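Local coordinates for protein Pro-Pro endopeptidase (Paenibacillus alvei, PDB 6FPC) that cleaves peptide bonds between two prolines as a secreted zinc-dependent endopeptidase, cutting a PLP-PVP motif in a bacterial cell-surface protein and so perhaps regulating adhesion, at residues 106-109 with 110-114; 12-15 with 16-20; 128-131 with 132-136. One frame throughout, in Å; residues are numbered along the deposited sequence.

Contact 1 of 3, residues 106-109 with 110-114; sequences LNLE and IHETL. With CD (cadmium ion), chain F.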
loop_
_atom_site.group_PDB
_atom_site.type_symbol
_atom_site.label_atom_id
_atom_site.label_comp_id
_atom_site.label_asym_id
_atom_site.label_seq_id
_atom_site.Cartn_x
_atom_site.Cartn_y
_atom_site.Cartn_z
ATOM N N LEU A 106 2.635 0.695 8.244
ATOM C CA LEU A 106 1.979 1.709 9.061
ATOM C C LEU A 106 0.466 1.695 8.760
ATOM O O LEU A 106 -0.353 1.852 9.673
ATOM C CB LEU A 106 2.582 3.082 8.698
ATOM C CG LEU A 106 1.889 4.329 9.261
ATOM C CD1 LEU A 106 1.945 4.348 10.792
ATOM C CD2 LEU A 106 2.543 5.598 8.701
ATOM N N ASN A 107 0.103 1.453 7.495
ATOM C CA ASN A 107 -1.290 1.447 7.084
ATOM C C ASN A 107 -1.440 0.638 5.814
ATOM O O ASN A 107 -0.960 1.041 4.753
ATOM C CB ASN A 107 -1.826 2.859 6.882
ATOM C CG ASN A 107 -3.284 2.839 6.468
ATOM O OD1 ASN A 107 -3.606 2.911 5.287
ATOM N ND2 ASN A 107 -4.186 2.686 7.418
ATOM N N LEU A 108 -2.141 -0.478 5.929
ATOM C CA LEU A 108 -2.274 -1.414 4.824
ATOM C C LEU A 108 -2.870 -0.802 3.548
ATOM O O LEU A 108 -2.253 -0.927 2.484
ATOM C CB LEU A 108 -3.041 -2.668 5.253
ATOM C CG LEU A 108 -3.084 -3.821 4.247
ATOM C CD1 LEU A 108 -1.664 -4.328 3.902
ATOM C CD2 LEU A 108 -3.906 -4.959 4.812
ATOM N N GLU A 109 -4.026 -0.138 3.643
ATOM C CA GLU A 109 -4.690 0.413 2.450
ATOM C C GLU A 109 -3.875 1.493 1.757
ATOM O O GLU A 109 -3.822 1.481 0.525
ATOM C CB GLU A 109 -6.141 0.884 2.716
ATOM C CG GLU A 109 -6.306 1.982 3.763
ATOM C CD GLU A 109 -6.432 1.513 5.205
ATOM O OE1 GLU A 109 -6.064 0.347 5.486
ATOM O OE2 GLU A 109 -6.855 2.326 6.063
ATOM N N ILE A 110 -3.180 2.369 2.516
ATOM C CA ILE A 110 -2.354 3.394 1.855
ATOM C C ILE A 110 -1.167 2.733 1.162
ATOM O O ILE A 110 -0.915 3.020 -0.019
ATOM C CB ILE A 110 -1.929 4.546 2.800
ATOM C CG1 ILE A 110 -3.156 5.408 3.157
ATOM C CG2 ILE A 110 -0.825 5.410 2.163
ATOM C CD1 ILE A 110 -2.935 6.298 4.438
ATOM N N HIS A 111 -0.469 1.825 1.890
ATOM C CA HIS A 111 0.702 1.088 1.388
ATOM C C HIS A 111 0.385 0.379 0.055
ATOM O O HIS A 111 1.080 0.582 -0.946
ATOM C CB HIS A 111 1.196 0.067 2.441
ATOM C CG HIS A 111 2.366 -0.750 1.974
ATOM N ND1 HIS A 111 3.660 -0.399 2.291
ATOM C CD2 HIS A 111 2.391 -1.867 1.211
ATOM C CE1 HIS A 111 4.432 -1.327 1.748
ATOM N NE2 HIS A 111 3.714 -2.234 1.092
ATOM N N GLU A 112 -0.677 -0.435 0.041
ATOM C CA GLU A 112 -1.054 -1.189 -1.160
ATOM C C GLU A 112 -1.525 -0.280 -2.296
ATOM O O GLU A 112 -1.176 -0.541 -3.443
ATOM C CB GLU A 112 -2.063 -2.307 -0.837
ATOM C CG GLU A 112 -1.460 -3.407 0.053
ATOM C CD GLU A 112 -0.305 -4.194 -0.558
ATOM O OE1 GLU A 112 0.498 -4.756 0.220
ATOM O OE2 GLU A 112 -0.194 -4.247 -1.808
ATOM N N THR A 113 -2.236 0.812 -1.987
ATOM C CA THR A 113 -2.670 1.740 -3.032
ATOM C C THR A 113 -1.455 2.408 -3.678
ATOM O O THR A 113 -1.433 2.577 -4.888
ATOM C CB THR A 113 -3.704 2.757 -2.502
ATOM O OG1 THR A 113 -4.808 2.038 -1.962
ATOM C CG2 THR A 113 -4.233 3.703 -3.606
ATOM N N LEU A 114 -0.431 2.747 -2.886
ATOM C CA LEU A 114 0.761 3.440 -3.390
ATOM C C LEU A 114 1.572 2.576 -4.355
ATOM O O LEU A 114 2.213 3.127 -5.248
ATOM C CB LEU A 114 1.605 4.028 -2.230
ATOM C CG LEU A 114 1.357 5.529 -1.891
ATOM C CD1 LEU A 114 1.890 6.444 -2.977
ATOM C CD2 LEU A 114 -0.104 5.860 -1.682
HETATM CD CD CD F . 4.423 -3.742 -0.353
HETATM O O HOH W 1 3.271 -5.419 -0.608
#
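Asn107 meets Ile110 at the start of helix 108-121, its carboxamide OD1 taking the hydrogen bond of Ile110 N at 2.9 Å (N-H...O 157°). The same OD1 rests 3.3 Å from Ile110 CG1, and the two side chains cross at about a right angle, so OD1 meets both the backbone N-H and the side chain of Ile110. Asn107 has its CG anti to the backbone N (chi1 -179°), which swings OD1 toward the N-H of Ile110, three residues on, as an N-cap. Its carbonyl bonds His111 N, Leu108 O takes Glu112 N, and Leu108 CD1 touches Glu112 CG at 4.0 Å. Glu109 O is gripped twice by Thr113: N at 3.0 Å and OG1 at 2.7 Å reach it from opposite faces of its plane, the hydroxyl giving its proton to the carbonyl. The next turn opens the HExxH motif, His111 and Glu112 being its first two residues and His115 its last; with Glu155 as a further ligand the site is of gluzincin type. Glu112 is the predicted proton acceptor. His111 NE2 holds the cadmium ion at 2.2 Å, in a site also seen with zinc and completed by His115, Tyr148 and Glu155. A water on the cadmium donates to Glu112 OE1 at 3.0 Å and lies at the edge of the His111 ring, in its plane. In the second shell, His111 ND1 bonds Glu159 of helix 153-166, which fixes the rotation of the imidazole and probably strengthens NE2 as a ligand. At the cap, Asn107 ND2 donates to Glu109 OE2 at 3.0 Å, the donor standing above the carboxylate plane while the acceptor stays in the amide plane. Glu109 OE2 also pairs with Arg29 of helix 20-30, and OE1 bonds Ser97 OG.

Contact 2 of 3, residues 12-15 with 16-20; sequences VLPS and GEYNH. With CD (cadmium ion), chain G.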
loop_
_atom_site.group_PDB
_atom_site.type_symbol
_atom_site.label_atom_id
_atom_site.label_comp_id
_atom_site.label_asym_id
_atom_site.label_seq_id
_atom_site.Cartn_x
_atom_site.Cartn_y
_atom_site.Cartn_z
ATOM N N VAL A 12 -14.529 0.134 -3.781
ATOM C CA VAL A 12 -15.633 -0.803 -3.955
ATOM C C VAL A 12 -15.830 -1.578 -2.639
ATOM O O VAL A 12 -14.944 -2.316 -2.219
ATOM C CB VAL A 12 -15.466 -1.713 -5.205
ATOM C CG1 VAL A 12 -16.636 -2.691 -5.340
ATOM C CG2 VAL A 12 -15.344 -0.868 -6.481
ATOM N N LEU A 13 -16.964 -1.346 -1.972
ATOM C CA LEU A 13 -17.306 -2.002 -0.707
ATOM C C LEU A 13 -17.989 -3.341 -1.019
ATOM O O LEU A 13 -18.506 -3.486 -2.132
ATOM C CB LEU A 13 -18.206 -1.086 0.171
ATOM C CG LEU A 13 -17.585 0.258 0.614
ATOM C CD1 LEU A 13 -18.560 1.083 1.370
ATOM C CD2 LEU A 13 -16.323 0.062 1.454
ATOM N N PRO A 14 -17.983 -4.346 -0.101
ATOM C CA PRO A 14 -18.613 -5.640 -0.436
ATOM C C PRO A 14 -20.122 -5.550 -0.667
ATOM O O PRO A 14 -20.813 -4.768 0.001
ATOM C CB PRO A 14 -18.295 -6.520 0.781
ATOM C CG PRO A 14 -17.135 -5.863 1.452
ATOM C CD PRO A 14 -17.358 -4.393 1.240
ATOM N N SER A 15 -20.624 -6.365 -1.613
ATOM C CA SER A 15 -22.050 -6.435 -1.960
ATOM C C SER A 15 -22.809 -7.183 -0.869
ATOM O O SER A 15 -24.018 -6.985 -0.704
ATOM C CB SER A 15 -22.247 -7.102 -3.320
ATOM O OG SER A 15 -21.760 -8.435 -3.316
ATOM N N GLY A 16 -22.085 -8.025 -0.138
ATOM C CA GLY A 16 -22.596 -8.761 1.012
ATOM C C GLY A 16 -22.481 -7.920 2.270
ATOM O O GLY A 16 -22.409 -6.691 2.192
ATOM N N GLU A 17 -22.474 -8.563 3.441
ATOM C CA GLU A 17 -22.390 -7.833 4.708
ATOM C C GLU A 17 -20.946 -7.482 5.082
ATOM O O GLU A 17 -20.030 -8.267 4.814
ATOM C CB GLU A 17 -23.098 -8.605 5.824
ATOM C CG GLU A 17 -23.610 -7.729 6.958
ATOM C CD GLU A 17 -24.549 -6.614 6.543
ATOM O OE1 GLU A 17 -24.092 -5.449 6.494
ATOM O OE2 GLU A 17 -25.730 -6.905 6.243
ATOM N N TYR A 18 -20.735 -6.276 5.650
ATOM C CA TYR A 18 -19.393 -5.811 6.037
ATOM C C TYR A 18 -19.419 -4.892 7.253
ATOM O O TYR A 18 -20.440 -4.258 7.526
ATOM C CB TYR A 18 -18.650 -5.145 4.849
ATOM C CG TYR A 18 -19.290 -3.862 4.353
ATOM C CD1 TYR A 18 -18.873 -2.624 4.829
ATOM C CD2 TYR A 18 -20.294 -3.886 3.389
ATOM C CE1 TYR A 18 -19.485 -1.443 4.410
ATOM C CE2 TYR A 18 -20.896 -2.710 2.942
ATOM C CZ TYR A 18 -20.488 -1.490 3.456
ATOM O OH TYR A 18 -21.062 -0.321 3.014
ATOM N N ASN A 19 -18.278 -4.802 7.966
ATOM C CA ASN A 19 -18.092 -3.935 9.147
ATOM C C ASN A 19 -18.167 -2.474 8.666
ATOM O O ASN A 19 -17.175 -1.934 8.170
ATOM C CB ASN A 19 -16.725 -4.223 9.814
ATOM C CG ASN A 19 -16.509 -3.505 11.134
ATOM O OD1 ASN A 19 -16.951 -2.374 11.351
ATOM N ND2 ASN A 19 -15.780 -4.137 12.041
ATOM N N HIS A 20 -19.342 -1.847 8.840
ATOM C CA HIS A 20 -19.612 -0.486 8.362
ATOM C C HIS A 20 -18.625 0.559 8.847
ATOM O O HIS A 20 -18.047 1.269 8.018
ATOM C CB HIS A 20 -21.059 -0.031 8.671
ATOM C CG HIS A 20 -22.115 -0.739 7.874
ATOM N ND1 HIS A 20 -23.455 -0.540 8.122
ATOM C CD2 HIS A 20 -21.991 -1.616 6.848
ATOM C CE1 HIS A 20 -24.103 -1.319 7.273
ATOM N NE2 HIS A 20 -23.263 -1.988 6.491
HETATM CD CD CD G . -24.310 1.233 9.506
HETATM O O HOH W 2 -26.240 -0.556 9.891
HETATM O O HOH W 3 -23.026 3.231 9.186
#
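From Pro14 to Tyr18 the backbone reverses direction without a hydrogen bond between the two halves: extended Pro14 leads into a helical-type Ser15 and an extended Gly16, and the chain then comes back extended through Glu17 and Tyr18. The bend lays the pyrrolidine of Pro14 over one face of the Tyr18 ring. Pro14 CD is 4.0 Å from the ring centroid and 29° off its normal, a CH-pi contact, while CG of the proline reaches Tyr18 CB at 3.8 Å. Leu13 CB lies over this face too, further out toward the phenol end. Leu13 CD1 comes within 3.3 Å of Tyr18 OH, and Leu13 CD1 is 3.8 Å from Tyr18 CZ. Tyr18 CG sits between its own backbone N and carbonyl carbon (chi1 65°), turning the ring back across the loop to meet both residues. Over the opposite face stands the His20 imidazole, its CD2 3.5 Å above the Tyr18 plane and offset toward the rim; Tyr18 CD1 in turn lies at the edge of the imidazole, in its plane. On the far side of the imidazole, His20 ND1 binds a cadmium ion at 2.4 Å, with two waters in the metal's shell. Ile94 touches both Pro14 and Tyr18, and Ala23 of helix 20-30 touches Leu13 and Tyr18. The proline-tyrosine contact lies in a surface loop joining strand 11-12 to helix 20-30. Asn19 is the N-cap of that helix, its OD1 accepting from Glu22 N; the loop also carries a peripheral cadmium site distinct from the catalytic metal centre.

Contact 3 of 3, residues 128-131 with 132-136; sequences TDEF and INIFN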
loop_
_atom_site.group_PDB
_atom_site.type_symbol
_atom_site.label_atom_id
_atom_site.label_comp_id
_atom_site.label_asym_id
_atom_site.label_seq_id
_atom_site.Cartn_x
_atom_site.Cartn_y
_atom_site.Cartn_z
ATOM N N THR A 128 13.405 4.820 -10.804
ATOM C CA THR A 128 14.253 5.853 -11.425
ATOM C C THR A 128 15.569 5.963 -10.689
ATOM O O THR A 128 15.603 5.736 -9.470
ATOM C CB THR A 128 13.555 7.213 -11.482
ATOM O OG1 THR A 128 13.314 7.700 -10.155
ATOM C CG2 THR A 128 12.272 7.182 -12.319
ATOM N N ASP A 129 16.650 6.350 -11.410
ATOM C CA ASP A 129 17.988 6.521 -10.815
ATOM C C ASP A 129 17.972 7.420 -9.589
ATOM O O ASP A 129 18.668 7.127 -8.616
ATOM C CB ASP A 129 19.002 7.050 -11.848
ATOM C CG ASP A 129 19.173 6.181 -13.077
ATOM O OD1 ASP A 129 19.126 4.936 -12.939
ATOM O OD2 ASP A 129 19.370 6.742 -14.176
ATOM N N GLU A 130 17.138 8.487 -9.624
ATOM C CA GLU A 130 16.982 9.446 -8.541
ATOM C C GLU A 130 16.453 8.746 -7.291
ATOM O O GLU A 130 17.004 8.949 -6.209
ATOM C CB GLU A 130 16.034 10.594 -8.942
ATOM C CG GLU A 130 15.950 11.698 -7.894
ATOM C CD GLU A 130 14.836 12.725 -8.008
ATOM O OE1 GLU A 130 13.870 12.500 -8.776
ATOM O OE2 GLU A 130 14.926 13.760 -7.307
ATOM N N PHE A 131 15.372 7.953 -7.439
ATOM C CA PHE A 131 14.795 7.262 -6.285
ATOM C C PHE A 131 15.720 6.155 -5.789
ATOM O O PHE A 131 15.862 6.006 -4.578
ATOM C CB PHE A 131 13.357 6.781 -6.499
ATOM C CG PHE A 131 12.699 6.422 -5.170
ATOM C CD1 PHE A 131 12.313 7.414 -4.274
ATOM C CD2 PHE A 131 12.556 5.096 -4.781
ATOM C CE1 PHE A 131 11.733 7.085 -3.038
ATOM C CE2 PHE A 131 11.955 4.766 -3.556
ATOM C CZ PHE A 131 11.576 5.761 -2.685
ATOM N N ILE A 132 16.354 5.398 -6.711
ATOM C CA ILE A 132 17.310 4.338 -6.334
ATOM C C ILE A 132 18.432 4.911 -5.450
ATOM O O ILE A 132 18.809 4.284 -4.452
ATOM C CB ILE A 132 17.893 3.629 -7.595
ATOM C CG1 ILE A 132 16.811 2.803 -8.384
ATOM C CG2 ILE A 132 19.148 2.774 -7.275
ATOM C CD1 ILE A 132 16.144 1.747 -7.737
ATOM N N ASN A 133 18.974 6.081 -5.843
ATOM C CA ASN A 133 20.013 6.774 -5.095
ATOM C C ASN A 133 19.515 7.089 -3.653
ATOM O O ASN A 133 20.233 6.828 -2.690
ATOM C CB ASN A 133 20.466 8.053 -5.827
ATOM C CG ASN A 133 21.483 8.855 -5.039
ATOM O OD1 ASN A 133 22.642 8.455 -4.876
ATOM N ND2 ASN A 133 21.057 9.992 -4.506
ATOM N N ILE A 134 18.272 7.604 -3.525
ATOM C CA ILE A 134 17.659 7.923 -2.239
ATOM C C ILE A 134 17.491 6.636 -1.383
ATOM O O ILE A 134 17.861 6.613 -0.198
ATOM C CB ILE A 134 16.326 8.682 -2.446
ATOM C CG1 ILE A 134 16.581 10.110 -2.976
ATOM C CG2 ILE A 134 15.525 8.744 -1.135
ATOM C CD1 ILE A 134 15.365 10.716 -3.674
ATOM N N PHE A 135 16.951 5.582 -2.005
ATOM C CA PHE A 135 16.734 4.276 -1.385
ATOM C C PHE A 135 18.059 3.723 -0.861
ATOM O O PHE A 135 18.109 3.295 0.276
ATOM C CB PHE A 135 16.099 3.323 -2.414
ATOM C CG PHE A 135 16.227 1.851 -2.102
ATOM C CD1 PHE A 135 15.293 1.211 -1.294
ATOM C CD2 PHE A 135 17.260 1.091 -2.655
ATOM C CE1 PHE A 135 15.382 -0.166 -1.038
ATOM C CE2 PHE A 135 17.343 -0.286 -2.413
ATOM C CZ PHE A 135 16.418 -0.899 -1.577
ATOM N N ASN A 136 19.120 3.748 -1.672
ATOM C CA ASN A 136 20.444 3.259 -1.253
ATOM C C ASN A 136 21.022 4.011 -0.061
ATOM O O ASN A 136 21.715 3.403 0.751
ATOM C CB ASN A 136 21.426 3.301 -2.425
ATOM C CG ASN A 136 21.158 2.234 -3.458
ATOM O OD1 ASN A 136 20.574 1.189 -3.184
ATOM N ND2 ASN A 136 21.586 2.464 -4.668
HETATM O O HOH W 4 18.619 11.264 -5.638
#
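Ile132 leans back over the first turn of helix 129-138, its CG1 lying 3.4 Å from the carbonyl oxygen of Thr128. That oxygen also accepts the hydrogen bond of Ile132 N at 2.9 Å, so one acceptor meets both the backbone and the side chain of the isoleucine. Ile134 treats Glu130 O alike: CG1 and CD1 both lie 3.5 Å from it, because CG1 is anti to the carbonyl carbon (chi1 -70°) and the branch runs back along the helix. Ile134 N gives Glu130 O a longer bond, 3.3 Å. The same oxygen takes a water, which accepts in turn from Asn133 ND2 at 3.0 Å; the amide is thereby bridged to the preceding turn on the exposed side. The rings of the two phenylalanines, one turn apart, diverge toward different neighbours. Phe131 has CG anti to its own nitrogen (chi1 -165°), and its ring meets that of Phe184 with the planes at about 45°; Phe184 touches Ile134 as well, so this flank packs on helix 179-188. Phe135 turns its ring toward Pro153 and Tyr156 of helix 153-166, leaving its CB 3.5 Å from Phe131 O, while Ile132, which also touches Pro153, has its O at the edge of the Phe135 ring, in plane. At the N-cap, Thr128 OG1 receives a weak bond from Phe131 N and is hydrogen-bonded to Val125 O. The chemistry is accordingly divided: apolar groups join the helix to two neighbouring helices, whereas the opening turn is closed mainly by backbone hydrogen bonds, with only a weak side-chain cap, and a water shared with Asn133 helps to satisfy Glu130 O.

How the contacts relate
Contact 1 lies almost at the middle of the molecule, its centre about 3 Å from that of the chain, and supplies a catalytic metal ligand; contacts 2 and 3 lie on opposite sides of it, with their centres about 39 Å apart. Helix 20-30, which begins in contact 2, places Arg29 and Leu30 against contact 1. Contact 3 approaches the metal through helix 153-166: the side chain of Phe135 comes within about 7 Å of that of the metal ligand Glu155, but remains about 12 Å from the zinc. The nearest atoms of contact 1 are about 10 Å from each of the other two.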